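Protein DJ-1 homolog D (Arabidopsis thaliana, PDB 4OGG) is a DJ-1/PfpI family protein whose chain carries two family domains in tandem, each with a six-stranded mixed sheet. Local coordinates at residues G10-D15 / G87-E92; Y93-A98 / Q121-A126; N131-T136 / G165-A170; V153-P158 / T169-E174; I198-G203 / V277-R282. One frame throughout, in Å; residues are numbered along the deposited sequence.

Contact 1 (G10-D15 / G87-E92)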
# COMPACT_ATOMS: atom_id res chain seq x y z
N GLY C 10 12.01 -18.66 5.30
CA GLY C 10 12.51 -17.50 6.02
C GLY C 10 11.57 -16.33 5.78
O GLY C 10 10.72 -16.37 4.89
N ASP C 11 11.71 -15.28 6.59
CA ASP C 11 10.86 -14.11 6.42
C ASP C 11 11.19 -13.41 5.10
O ASP C 11 12.35 -13.19 4.77
CB ASP C 11 11.04 -13.14 7.59
CG ASP C 11 10.51 -13.71 8.90
OD1 ASP C 11 9.94 -14.82 8.88
OD2 ASP C 11 10.67 -13.05 9.94
N TYR C 12 10.14 -13.08 4.36
CA TYR C 12 10.25 -12.42 3.07
C TYR C 12 10.80 -13.31 1.96
O TYR C 12 11.39 -12.84 0.99
CB TYR C 12 11.02 -11.11 3.21
CG TYR C 12 10.17 -10.05 3.89
CD1 TYR C 12 9.03 -9.55 3.27
CD2 TYR C 12 10.47 -9.60 5.18
CE1 TYR C 12 8.20 -8.62 3.90
CE2 TYR C 12 9.65 -8.68 5.83
CZ TYR C 12 8.52 -8.19 5.18
OH TYR C 12 7.69 -7.29 5.81
N MET C 13 10.60 -14.62 2.11
CA MET C 13 10.99 -15.54 1.05
C MET C 13 9.94 -15.21 -0.02
O MET C 13 8.88 -14.67 0.30
CB MET C 13 10.84 -16.99 1.52
CG MET C 13 9.44 -17.36 1.98
SD MET C 13 9.39 -19.00 2.74
CE MET C 13 7.97 -18.84 3.77
N GLU C 14 10.22 -15.51 -1.29
CA GLU C 14 9.26 -15.18 -2.35
C GLU C 14 8.04 -16.09 -2.23
O GLU C 14 8.16 -17.31 -2.20
CB GLU C 14 9.93 -15.33 -3.72
CG GLU C 14 9.51 -14.26 -4.73
CD GLU C 14 8.11 -14.46 -5.28
OE1 GLU C 14 7.54 -13.49 -5.81
OE2 GLU C 14 7.58 -15.59 -5.22
N ASP C 15 6.86 -15.47 -2.16
CA ASP C 15 5.60 -16.19 -1.98
C ASP C 15 5.36 -17.36 -2.93
O ASP C 15 5.00 -18.45 -2.49
CB ASP C 15 4.42 -15.20 -2.06
CG ASP C 15 3.20 -15.67 -1.29
OD1 ASP C 15 3.31 -16.68 -0.56
OD2 ASP C 15 2.13 -15.04 -1.39
N GLY C 87 13.46 -18.67 -3.03
CA GLY C 87 14.19 -17.43 -3.17
C GLY C 87 13.54 -16.34 -2.34
O GLY C 87 12.92 -16.61 -1.32
N GLY C 88 13.67 -15.10 -2.82
CA GLY C 88 13.11 -13.97 -2.10
C GLY C 88 14.22 -13.29 -1.32
O GLY C 88 15.40 -13.43 -1.68
N ARG C 89 13.87 -12.55 -0.27
CA ARG C 89 14.87 -11.86 0.54
C ARG C 89 15.27 -12.64 1.80
O ARG C 89 16.08 -12.17 2.60
CB ARG C 89 14.39 -10.46 0.95
CG ARG C 89 14.49 -9.43 -0.18
CD ARG C 89 14.35 -7.99 0.32
NE ARG C 89 13.03 -7.68 0.86
CZ ARG C 89 12.74 -7.64 2.16
NH1 ARG C 89 13.68 -7.89 3.07
NH2 ARG C 89 11.52 -7.31 2.55
N ALA C 90 14.71 -13.83 1.96
CA ALA C 90 15.05 -14.65 3.12
C ALA C 90 16.47 -15.23 2.99
O ALA C 90 17.23 -15.24 3.96
CB ALA C 90 14.03 -15.78 3.28
N PRO C 91 16.85 -15.71 1.79
CA PRO C 91 18.19 -16.28 1.64
C PRO C 91 19.37 -15.43 2.13
O PRO C 91 20.28 -15.95 2.77
CB PRO C 91 18.27 -16.57 0.15
CG PRO C 91 16.86 -16.97 -0.17
CD PRO C 91 16.07 -15.90 0.56
N GLU C 92 19.35 -14.13 1.85
CA GLU C 92 20.47 -13.31 2.28
C GLU C 92 20.71 -13.34 3.78
O GLU C 92 21.86 -13.31 4.21
CB GLU C 92 20.33 -11.86 1.79
CG GLU C 92 19.23 -11.04 2.44
CD GLU C 92 19.35 -9.56 2.10
OE1 GLU C 92 18.48 -8.78 2.52
OE2 GLU C 92 20.33 -9.18 1.43
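Tyr-12 and Arg-89 start their side chains alike, with CG opposite the carbonyl carbon and beside the backbone N (chi1 -73° and -77°). The two run side by side in the same direction. A bend at chi3 then lays the guanidinium over one face of the ring, with the two planes 31° apart. NH2 of Arg-89 sits 3.3 Å from CG of Tyr-12, toward the rim. This is an off-centre cation-pi contact. The same NH2 forms a salt bridge with Glu-60, and NH1 hydrogen-bonds to Tyr-251 O of the second subunit, so both terminal nitrogens are held.

A single beta bridge joins Met-13 and Gly-88. Arg-89 N donates to Tyr-12 O at 2.8 Å. Glu-14 N donates to Gly-87 O at 2.9 Å. Met-13 CA also approaches Gly-87 O, at 3.2 Å. The methyl of Ala-90 points into the type II turn Gly-10 to Met-13. Its CB lies 3.4 Å from Asp-11 O and 3.8 Å from Met-13 CB. Gly-10 leaves room for this methyl. Gly-88 lets the backbones close up at Met-13 and Glu-14.

Gly-88 N also bonds OD2 of the modified cysteine at position 118. A glycine amide bonded to the group this cysteine carries, on the loop after strand 82-85, is consistent with an oxyanion-hole position, as in DJ-1/PfpI relatives.

Contact 2 (Y93-A98 / Q121-A126)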
# COMPACT_ATOMS: atom_id res chain seq x y z
N TYR C 93 19.65 -13.43 4.58
CA TYR C 93 19.85 -13.46 6.03
C TYR C 93 19.97 -14.90 6.52
O TYR C 93 20.65 -15.16 7.51
CB TYR C 93 18.73 -12.69 6.76
CG TYR C 93 17.48 -13.46 7.14
CD1 TYR C 93 17.46 -14.29 8.25
CD2 TYR C 93 16.30 -13.29 6.42
CE1 TYR C 93 16.29 -14.94 8.65
CE2 TYR C 93 15.12 -13.93 6.81
CZ TYR C 93 15.12 -14.75 7.93
OH TYR C 93 13.96 -15.37 8.33
N LEU C 94 19.32 -15.83 5.83
CA LEU C 94 19.42 -17.24 6.20
C LEU C 94 20.85 -17.73 5.97
O LEU C 94 21.36 -18.57 6.71
CB LEU C 94 18.45 -18.09 5.36
CG LEU C 94 16.95 -17.93 5.63
CD1 LEU C 94 16.15 -18.77 4.65
CD2 LEU C 94 16.64 -18.35 7.07
N ALA C 95 21.49 -17.19 4.93
CA ALA C 95 22.86 -17.56 4.57
C ALA C 95 23.86 -17.18 5.65
O ALA C 95 24.97 -17.72 5.69
CB ALA C 95 23.25 -16.89 3.25
N LEU C 96 23.48 -16.25 6.52
CA LEU C 96 24.34 -15.80 7.61
C LEU C 96 23.95 -16.43 8.94
O LEU C 96 24.47 -16.07 9.99
CB LEU C 96 24.29 -14.27 7.73
CG LEU C 96 25.33 -13.47 6.96
CD1 LEU C 96 26.71 -13.77 7.52
CD2 LEU C 96 25.28 -13.81 5.48
N THR C 97 23.03 -17.39 8.88
CA THR C 97 22.58 -18.09 10.08
C THR C 97 23.34 -19.41 10.17
O THR C 97 23.17 -20.30 9.33
CB THR C 97 21.06 -18.34 10.02
OG1 THR C 97 20.37 -17.10 9.86
CG2 THR C 97 20.58 -19.01 11.30
N ALA C 98 24.19 -19.53 11.18
CA ALA C 98 25.01 -20.72 11.39
C ALA C 98 24.28 -22.06 11.24
O ALA C 98 24.73 -22.94 10.50
CB ALA C 98 25.68 -20.66 12.76
N GLN C 121 20.16 -19.71 -3.86
CA GLN C 121 21.54 -20.13 -4.04
C GLN C 121 22.57 -19.38 -3.20
O GLN C 121 23.70 -19.84 -3.04
CB GLN C 121 21.93 -20.05 -5.53
CG GLN C 121 21.35 -21.19 -6.39
CD GLN C 121 19.89 -20.97 -6.81
OE1 GLN C 121 19.01 -20.73 -5.98
NE2 GLN C 121 19.64 -21.06 -8.12
N LEU C 122 22.20 -18.23 -2.65
CA LEU C 122 23.12 -17.47 -1.81
C LEU C 122 23.50 -18.34 -0.63
O LEU C 122 24.63 -18.29 -0.14
CB LEU C 122 22.48 -16.18 -1.31
CG LEU C 122 22.38 -15.04 -2.32
CD1 LEU C 122 21.65 -13.87 -1.68
CD2 LEU C 122 23.78 -14.63 -2.77
N ILE C 123 22.56 -19.16 -0.17
CA ILE C 123 22.81 -20.04 0.96
C ILE C 123 23.80 -21.14 0.58
O ILE C 123 24.64 -21.54 1.38
CB ILE C 123 21.50 -20.67 1.47
CG1 ILE C 123 20.51 -19.57 1.83
CG2 ILE C 123 21.78 -21.53 2.70
CD1 ILE C 123 19.12 -20.06 2.19
N LEU C 124 23.71 -21.63 -0.66
CA LEU C 124 24.64 -22.67 -1.12
C LEU C 124 26.05 -22.08 -1.20
O LEU C 124 27.03 -22.77 -0.91
CB LEU C 124 24.21 -23.19 -2.50
CG LEU C 124 22.80 -23.79 -2.58
CD1 LEU C 124 22.56 -24.33 -3.99
CD2 LEU C 124 22.65 -24.90 -1.56
N ALA C 125 26.14 -20.82 -1.60
CA ALA C 125 27.43 -20.15 -1.69
C ALA C 125 28.02 -20.04 -0.29
O ALA C 125 29.21 -20.30 -0.09
CB ALA C 125 27.28 -18.77 -2.31
N ALA C 126 27.19 -19.65 0.68
CA ALA C 126 27.65 -19.51 2.06
C ALA C 126 28.06 -20.85 2.66
O ALA C 126 28.96 -20.92 3.49
CB ALA C 126 26.56 -18.86 2.91
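Leu-94 and Ile-123 meet at a slant, each lying across the other rather than end-on. Ile-123 holds CG1 beside its backbone N (chi1 -56°) and extends it, which sends CD1 out to Leu-94. CD1 of Ile-123 rests 3.8 Å from CB of Leu-94 and 4.1 Å from its CD1. Ala-95 comes in differently. Its CB points toward helix 121-126 and meets the backbone as well as side chains. It lies 3.9 Å from both Leu-122 O and Ala-126 CB. CG1 of Ile-123 is at 4.1 Å from the same methyl.

Helix 90-94 gives way to a type I turn from Leu-94 to Thr-97. The turn brings the small Ala-95 against helix 121-126, which follows the modified cysteine at position 118. Helix 121-126 is one of the helices that flank the central sheet of the DJ-1/PfpI fold. Ile-123 also packs on Val-100 and Val-104 of helix 98-110.

Ala-126 points back toward the turn, with its CB 3.4 Å from Ala-95 O. Leu-336 of the second subunit packs on both Ala-95 and Ala-126.

Contact 3 (N131-T136 / G165-A170)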
# COMPACT_ATOMS: atom_id res chain seq x y z
N ASN C 131 31.37 -25.31 -5.28
CA ASN C 131 32.69 -25.33 -5.90
C ASN C 131 32.74 -26.37 -7.01
O ASN C 131 32.56 -27.56 -6.77
CB ASN C 131 33.76 -25.65 -4.85
CG ASN C 131 35.14 -25.16 -5.24
OD1 ASN C 131 35.49 -25.13 -6.42
ND2 ASN C 131 35.93 -24.77 -4.25
N GLY C 132 32.98 -25.91 -8.24
CA GLY C 132 33.06 -26.80 -9.38
C GLY C 132 31.73 -27.37 -9.85
O GLY C 132 31.70 -28.26 -10.71
N ARG C 133 30.63 -26.86 -9.30
CA ARG C 133 29.30 -27.34 -9.66
C ARG C 133 28.62 -26.43 -10.69
O ARG C 133 28.68 -25.20 -10.57
CB ARG C 133 28.42 -27.41 -8.41
CG ARG C 133 28.88 -28.41 -7.37
CD ARG C 133 28.45 -29.82 -7.75
NE ARG C 133 27.19 -30.21 -7.12
CZ ARG C 133 27.04 -30.39 -5.81
NH1 ARG C 133 28.07 -30.21 -4.99
NH2 ARG C 133 25.87 -30.76 -5.32
N LYS C 134 27.99 -27.02 -11.70
CA LYS C 134 27.29 -26.23 -12.69
C LYS C 134 25.97 -25.80 -12.06
O LYS C 134 25.27 -26.62 -11.46
CB LYS C 134 27.00 -27.03 -13.96
CG LYS C 134 28.24 -27.31 -14.80
CD LYS C 134 27.87 -27.92 -16.14
CE LYS C 134 27.03 -26.96 -16.98
NZ LYS C 134 26.75 -27.52 -18.34
N CYS C 135 25.64 -24.52 -12.17
CA CYS C 135 24.40 -24.03 -11.60
C CYS C 135 24.04 -22.66 -12.12
O CYS C 135 24.90 -21.93 -12.62
CB CYS C 135 24.52 -23.98 -10.07
SG CYS C 135 25.89 -22.97 -9.43
N THR C 136 22.76 -22.32 -12.03
CA THR C 136 22.28 -21.01 -12.43
C THR C 136 21.59 -20.46 -11.19
O THR C 136 21.57 -21.12 -10.14
CB THR C 136 21.25 -21.09 -13.59
OG1 THR C 136 20.97 -19.76 -14.07
CG2 THR C 136 19.96 -21.72 -13.13
N GLY C 165 24.50 -33.34 -11.01
CA GLY C 165 24.29 -34.44 -10.09
C GLY C 165 22.88 -34.31 -9.55
O GLY C 165 21.92 -34.30 -10.32
N SER C 166 22.76 -34.20 -8.23
CA SER C 166 21.45 -34.07 -7.60
C SER C 166 21.12 -32.62 -7.27
O SER C 166 20.09 -32.34 -6.65
CB SER C 166 21.40 -34.92 -6.32
OG SER C 166 22.31 -34.43 -5.35
N LEU C 167 21.99 -31.69 -7.67
CA LEU C 167 21.77 -30.27 -7.42
C LEU C 167 21.00 -29.64 -8.57
O LEU C 167 21.52 -29.51 -9.68
CB LEU C 167 23.09 -29.53 -7.22
CG LEU C 167 22.97 -28.00 -7.11
CD1 LEU C 167 22.12 -27.64 -5.89
CD2 LEU C 167 24.35 -27.37 -7.00
N ILE C 168 19.77 -29.23 -8.29
CA ILE C 168 18.90 -28.62 -9.30
C ILE C 168 18.72 -27.13 -9.00
O ILE C 168 18.32 -26.76 -7.90
CB ILE C 168 17.52 -29.32 -9.28
CG1 ILE C 168 17.72 -30.82 -9.50
CG2 ILE C 168 16.61 -28.72 -10.35
CD1 ILE C 168 16.49 -31.66 -9.22
N THR C 169 19.02 -26.28 -9.98
CA THR C 169 18.89 -24.84 -9.77
C THR C 169 18.06 -24.14 -10.84
O THR C 169 18.07 -24.54 -12.00
CB THR C 169 20.27 -24.17 -9.70
OG1 THR C 169 21.05 -24.53 -10.85
CG2 THR C 169 21.01 -24.60 -8.43
N ALA C 170 17.35 -23.10 -10.42
CA ALA C 170 16.52 -22.31 -11.33
C ALA C 170 16.77 -20.83 -11.05
O ALA C 170 17.30 -20.46 -10.00
CB ALA C 170 15.05 -22.65 -11.14
O HOH W 1 22.53 -26.84 -10.57
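Thr-169 and Thr-136 form the tight end of this contact. OG1 of Thr-169 accepts a nearly straight hydrogen bond from Thr-136 N, 3.0 Å long and 170° at the hydrogen. The hydroxyl is placed there by a chi1 of 53°, which sets OG1 between the backbone N and the carbonyl carbon. The two threonine side chains slide past each other in opposite directions. CG2 of Thr-136 ends 3.6 Å from Thr-169 O, while CB of Thr-169 lies 3.3 Å from Thr-136 O. Cys-135 closes in through its CB, 3.6 Å from the same OG1. A water joins in, 2.8 Å from Thr-169 OG1. It is also within bonding distance of Lys-134 O and Leu-167 O, though it has fewer protons than acceptors around it. It spans two backbones too far apart to pair here. The hydroxyl of Thr-136 turns to Val-153 O instead.

The touching parts, 133-136 and 167-170, run almost the same way, 15° apart, but their strands belong to different sheets. Strand 167-170 is part of the central six-stranded sheet of the DJ-1/PfpI fold. Strand 134-135 pairs in parallel with 151-152 in a small two-stranded sheet beside it. Across the gap the link is a threonine hydroxyl and a water.

Toward Gly-165 the contact opens out to solvent. Arg-133 reaches across through a chain bent at chi2 and chi3. Its NH2 comes obliquely to Leu-167 CB, at 3.6 Å. NE makes a long, weak ion pair with Asp-164. Lys-134 is exposed, and its chain leads away from strand 167-170.

Contact 4 (V153-P158 / T169-E174)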
# COMPACT_ATOMS: atom_id res chain seq x y z
N VAL C 153 26.17 -20.44 -14.81
CA VAL C 153 25.40 -20.52 -16.05
C VAL C 153 24.43 -19.34 -16.05
O VAL C 153 23.35 -19.41 -15.46
CB VAL C 153 24.61 -21.84 -16.14
CG1 VAL C 153 23.77 -21.86 -17.42
CG2 VAL C 153 25.57 -23.02 -16.12
N GLU C 154 24.83 -18.25 -16.70
CA GLU C 154 24.00 -17.06 -16.79
C GLU C 154 22.63 -17.46 -17.33
O GLU C 154 22.53 -18.13 -18.36
CB GLU C 154 24.65 -16.05 -17.73
CG GLU C 154 24.01 -14.67 -17.76
CD GLU C 154 24.15 -13.94 -16.43
OE1 GLU C 154 25.25 -13.98 -15.84
OE2 GLU C 154 23.16 -13.32 -15.99
N PRO C 155 21.54 -17.08 -16.64
CA PRO C 155 20.21 -17.44 -17.13
C PRO C 155 19.84 -16.56 -18.32
O PRO C 155 19.54 -15.37 -18.15
CB PRO C 155 19.32 -17.20 -15.91
CG PRO C 155 19.97 -16.00 -15.28
CD PRO C 155 21.46 -16.33 -15.37
N ILE C 156 19.87 -17.13 -19.52
CA ILE C 156 19.54 -16.38 -20.73
C ILE C 156 18.06 -16.02 -20.75
O ILE C 156 17.68 -14.95 -21.24
CB ILE C 156 19.89 -17.20 -21.99
CG1 ILE C 156 19.60 -16.37 -23.25
CG2 ILE C 156 19.09 -18.50 -22.01
CD1 ILE C 156 19.97 -17.06 -24.54
N THR C 157 17.23 -16.91 -20.22
CA THR C 157 15.79 -16.69 -20.13
C THR C 157 15.39 -16.97 -18.69
O THR C 157 16.07 -17.72 -17.98
CB THR C 157 15.01 -17.63 -21.08
OG1 THR C 157 15.36 -18.99 -20.80
CG2 THR C 157 15.34 -17.31 -22.53
N PRO C 158 14.29 -16.37 -18.22
CA PRO C 158 13.81 -16.55 -16.84
C PRO C 158 13.47 -17.98 -16.43
O PRO C 158 13.50 -18.31 -15.24
CB PRO C 158 12.59 -15.64 -16.77
CG PRO C 158 12.91 -14.56 -17.75
CD PRO C 158 13.48 -15.34 -18.91
N THR C 169 19.02 -26.28 -9.98
CA THR C 169 18.89 -24.84 -9.77
C THR C 169 18.06 -24.14 -10.84
O THR C 169 18.07 -24.54 -12.00
CB THR C 169 20.27 -24.17 -9.70
OG1 THR C 169 21.05 -24.53 -10.85
CG2 THR C 169 21.01 -24.60 -8.43
N ALA C 170 17.35 -23.10 -10.42
CA ALA C 170 16.52 -22.31 -11.33
C ALA C 170 16.77 -20.83 -11.05
O ALA C 170 17.30 -20.46 -10.00
CB ALA C 170 15.05 -22.65 -11.14
N ALA C 171 16.39 -19.98 -12.00
CA ALA C 171 16.61 -18.54 -11.88
C ALA C 171 15.44 -17.74 -11.31
O ALA C 171 15.65 -16.79 -10.55
CB ALA C 171 17.00 -17.97 -13.23
N THR C 172 14.22 -18.11 -11.68
CA THR C 172 13.01 -17.41 -11.22
C THR C 172 11.84 -18.38 -11.14
O THR C 172 11.95 -19.52 -11.61
CB THR C 172 12.59 -16.28 -12.20
OG1 THR C 172 12.08 -16.87 -13.40
CG2 THR C 172 13.77 -15.39 -12.54
N TYR C 173 10.72 -17.93 -10.57
CA TYR C 173 9.56 -18.80 -10.47
C TYR C 173 9.00 -19.19 -11.83
O TYR C 173 8.16 -20.08 -11.93
CB TYR C 173 8.47 -18.16 -9.59
CG TYR C 173 8.11 -16.72 -9.89
CD1 TYR C 173 7.47 -16.37 -11.09
CD2 TYR C 173 8.37 -15.71 -8.97
CE1 TYR C 173 7.11 -15.04 -11.35
CE2 TYR C 173 8.01 -14.39 -9.21
CZ TYR C 173 7.38 -14.06 -10.40
OH TYR C 173 7.04 -12.74 -10.64
N GLU C 174 9.47 -18.54 -12.89
CA GLU C 174 9.01 -18.90 -14.23
C GLU C 174 9.57 -20.26 -14.64
O GLU C 174 9.11 -20.86 -15.62
CB GLU C 174 9.39 -17.82 -15.24
CG GLU C 174 8.49 -16.60 -15.16
CD GLU C 174 7.02 -16.99 -15.20
OE1 GLU C 174 6.60 -17.64 -16.18
OE2 GLU C 174 6.28 -16.66 -14.25
O HOH W 2 14.31 -20.40 -13.94
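Pro-155 meets Ala-171 first along 153-158, the loop between strands 151-152 and 161-164. Its CB lies 3.6 Å from the CB of Ala-171, and its CG follows at 4.1 Å. The methyl of Ala-171 points at the proline. The same proline also packs on Thr-136, so it sits between the end of strand 167-170 and the chain after strand 134-135. The loop then swings outward through Ile-156 and Thr-157.

It returns at Pro-158, where the polar part of the contact lies. The carbonyl of Pro-158 accepts a bond from the hydroxyl of Thr-172, with OG1 2.7 Å from O. OG1 stands above the carbonyl plane, 44° out of it. A water lies 2.6 Å from the same carbonyl oxygen and accepts from Ala-171 N at 2.9 Å. The ring also leans on the hydroxyl, with CB of Pro-158 3.6 Å from Thr-172 OG1, and its CB is 4.2 Å from CB of Glu-174. The carboxylate of Glu-174 leads away and forms a salt bridge with Lys-212.

Thr-172 OG1 has a second role. A chi1 of 71° turns it back over its own backbone, where it accepts from Glu-174 N at 3.1 Å. A threonine hydroxyl bonded to the backbone N two residues on is an ST turn, here leading into the 3-10 segment.

Contact 5 (I198-G203 / V277-R282)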
# COMPACT_ATOMS: atom_id res chain seq x y z
N ILE C 198 -4.60 -28.66 -20.91
CA ILE C 198 -5.49 -28.07 -19.92
C ILE C 198 -5.74 -26.59 -20.18
O ILE C 198 -4.81 -25.84 -20.50
CB ILE C 198 -4.90 -28.22 -18.50
CG1 ILE C 198 -4.35 -29.64 -18.30
CG2 ILE C 198 -5.96 -27.90 -17.45
CD1 ILE C 198 -5.39 -30.73 -18.45
N LEU C 199 -6.99 -26.17 -20.06
CA LEU C 199 -7.37 -24.77 -20.27
C LEU C 199 -7.76 -24.11 -18.95
O LEU C 199 -8.55 -24.66 -18.18
CB LEU C 199 -8.55 -24.67 -21.24
CG LEU C 199 -9.11 -23.26 -21.45
CD1 LEU C 199 -8.06 -22.40 -22.14
CD2 LEU C 199 -10.38 -23.31 -22.28
N PHE C 200 -7.21 -22.93 -18.70
CA PHE C 200 -7.50 -22.17 -17.48
C PHE C 200 -8.32 -20.94 -17.82
O PHE C 200 -7.93 -20.14 -18.66
CB PHE C 200 -6.20 -21.71 -16.81
CG PHE C 200 -5.65 -22.67 -15.80
CD1 PHE C 200 -5.29 -23.96 -16.17
CD2 PHE C 200 -5.48 -22.27 -14.48
CE1 PHE C 200 -4.77 -24.85 -15.23
CE2 PHE C 200 -4.95 -23.15 -13.54
CZ PHE C 200 -4.60 -24.44 -13.91
N LEU C 201 -9.48 -20.80 -17.17
CA LEU C 201 -10.33 -19.63 -17.39
C LEU C 201 -9.89 -18.57 -16.39
O LEU C 201 -10.22 -18.65 -15.20
CB LEU C 201 -11.80 -20.00 -17.17
CG LEU C 201 -12.38 -20.96 -18.20
CD1 LEU C 201 -13.77 -21.42 -17.77
CD2 LEU C 201 -12.44 -20.26 -19.56
N CYS C 202 -9.15 -17.58 -16.87
CA CYS C 202 -8.63 -16.51 -16.03
C CYS C 202 -9.36 -15.19 -16.19
O CYS C 202 -10.21 -15.03 -17.07
CB CYS C 202 -7.14 -16.30 -16.33
SG CYS C 202 -6.13 -17.80 -16.14
N GLY C 203 -9.01 -14.24 -15.32
CA GLY C 203 -9.62 -12.93 -15.36
C GLY C 203 -8.94 -12.01 -14.35
O GLY C 203 -8.18 -12.47 -13.51
N VAL C 277 -9.81 -25.81 -15.85
CA VAL C 277 -9.53 -25.42 -14.48
C VAL C 277 -10.00 -23.98 -14.28
O VAL C 277 -9.76 -23.11 -15.13
CB VAL C 277 -8.03 -25.51 -14.15
CG1 VAL C 277 -7.80 -25.09 -12.71
CG2 VAL C 277 -7.53 -26.94 -14.37
N ILE C 278 -10.67 -23.72 -13.16
CA ILE C 278 -11.17 -22.39 -12.88
C ILE C 278 -10.66 -21.83 -11.56
O ILE C 278 -11.10 -22.23 -10.48
CB ILE C 278 -12.72 -22.37 -12.82
CG1 ILE C 278 -13.30 -22.95 -14.11
CG2 ILE C 278 -13.21 -20.93 -12.62
CD1 ILE C 278 -14.81 -22.99 -14.14
N PRO C 279 -9.70 -20.89 -11.63
CA PRO C 279 -9.14 -20.28 -10.42
C PRO C 279 -10.22 -19.48 -9.69
O PRO C 279 -11.21 -19.06 -10.30
CB PRO C 279 -8.04 -19.38 -10.96
CG PRO C 279 -7.60 -20.10 -12.20
CD PRO C 279 -8.91 -20.51 -12.81
N GLY C 280 -10.03 -19.28 -8.40
CA GLY C 280 -10.98 -18.50 -7.62
C GLY C 280 -10.58 -17.04 -7.62
O GLY C 280 -9.87 -16.59 -8.52
N GLY C 281 -11.01 -16.30 -6.60
CA GLY C 281 -10.70 -14.89 -6.53
C GLY C 281 -11.91 -14.09 -6.96
O GLY C 281 -13.03 -14.58 -6.88
N ARG C 282 -11.69 -12.86 -7.44
CA ARG C 282 -12.80 -12.01 -7.87
C ARG C 282 -13.09 -12.06 -9.37
O ARG C 282 -14.01 -11.40 -9.84
CB ARG C 282 -12.56 -10.57 -7.43
CG ARG C 282 -12.53 -10.40 -5.92
CD ARG C 282 -12.79 -8.96 -5.49
NE ARG C 282 -11.66 -8.05 -5.69
CZ ARG C 282 -11.49 -7.26 -6.74
NH1 ARG C 282 -12.39 -7.25 -7.72
NH2 ARG C 282 -10.45 -6.45 -6.80
O HOH W 3 -10.95 -17.19 -12.64
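Phe-200 and Val-277 pair in a parallel bridge between strands 197-201 and 275-278. Val-277 bonds the residues on both sides of Phe-200: its N donates to Leu-199 O at 2.9 Å, and its O accepts from Leu-201 N at 3.1 Å. CA of Phe-200 also faces Val-277 O in a CA-H...O contact. The two strands are neighbours in the middle of the second domain's central sheet, whose mostly parallel strands flanked by helices are the core of the DJ-1/PfpI fold.

The side chains of the bridged pair lie on one face of the sheet. Phe-200 and Val-277 run side by side. CB of Val-277 stands over the ring, 3.6 Å from its centroid and 15° off the normal. Val-277 CG1, opposite the backbone N (chi1 -180°), falls 3.5 Å from CZ of Phe-200. CG2 of Val-277 rests against Phe-200 CE1 and CG2 of Ile-198, 3.6 Å from each. Helix 208-221 packs on Phe-200 and helix 369-380 on Val-277, so this apolar face is buried. Leu-201 and Ile-278 sit side by side on the other face, more loosely, with CD1 of Leu-201 4.0 Å from CG1 of Ile-278.

Past Ile-278 the strands part. Pro-279 touches the phenylalanine ring with CG. It has no N-H to continue the ladder. Its CD lies 3.3 Å from Leu-201 O, where the next ladder N-H would come. A water takes over, donating to Leu-201 O and Pro-279 O, each 3.0 Å away.

Contacts 1 to 4 lie in the first family domain, and contact 5 lies in the second. Contacts 1 and 5 are both fully buried. Contact 5 joins the strand that leads into the second domain's glycine pair, and is mainly sheet pairing with an apolar core. Contact 1 uses the first domain's glycine pair itself and adds a cation-pi pair near the second subunit. Contact 2 shares helix 90-94 with contact 1 and is held by packing alone, with no polar bond between its segments. Contacts 3 and 4 share Thr-169 and Ala-170 of strand 167-170 and rely on threonine hydroxyls and waters. Contact 4 is the more open. Gln-121 links contact 2 to both, bonding Thr-136 O and Ala-170 O.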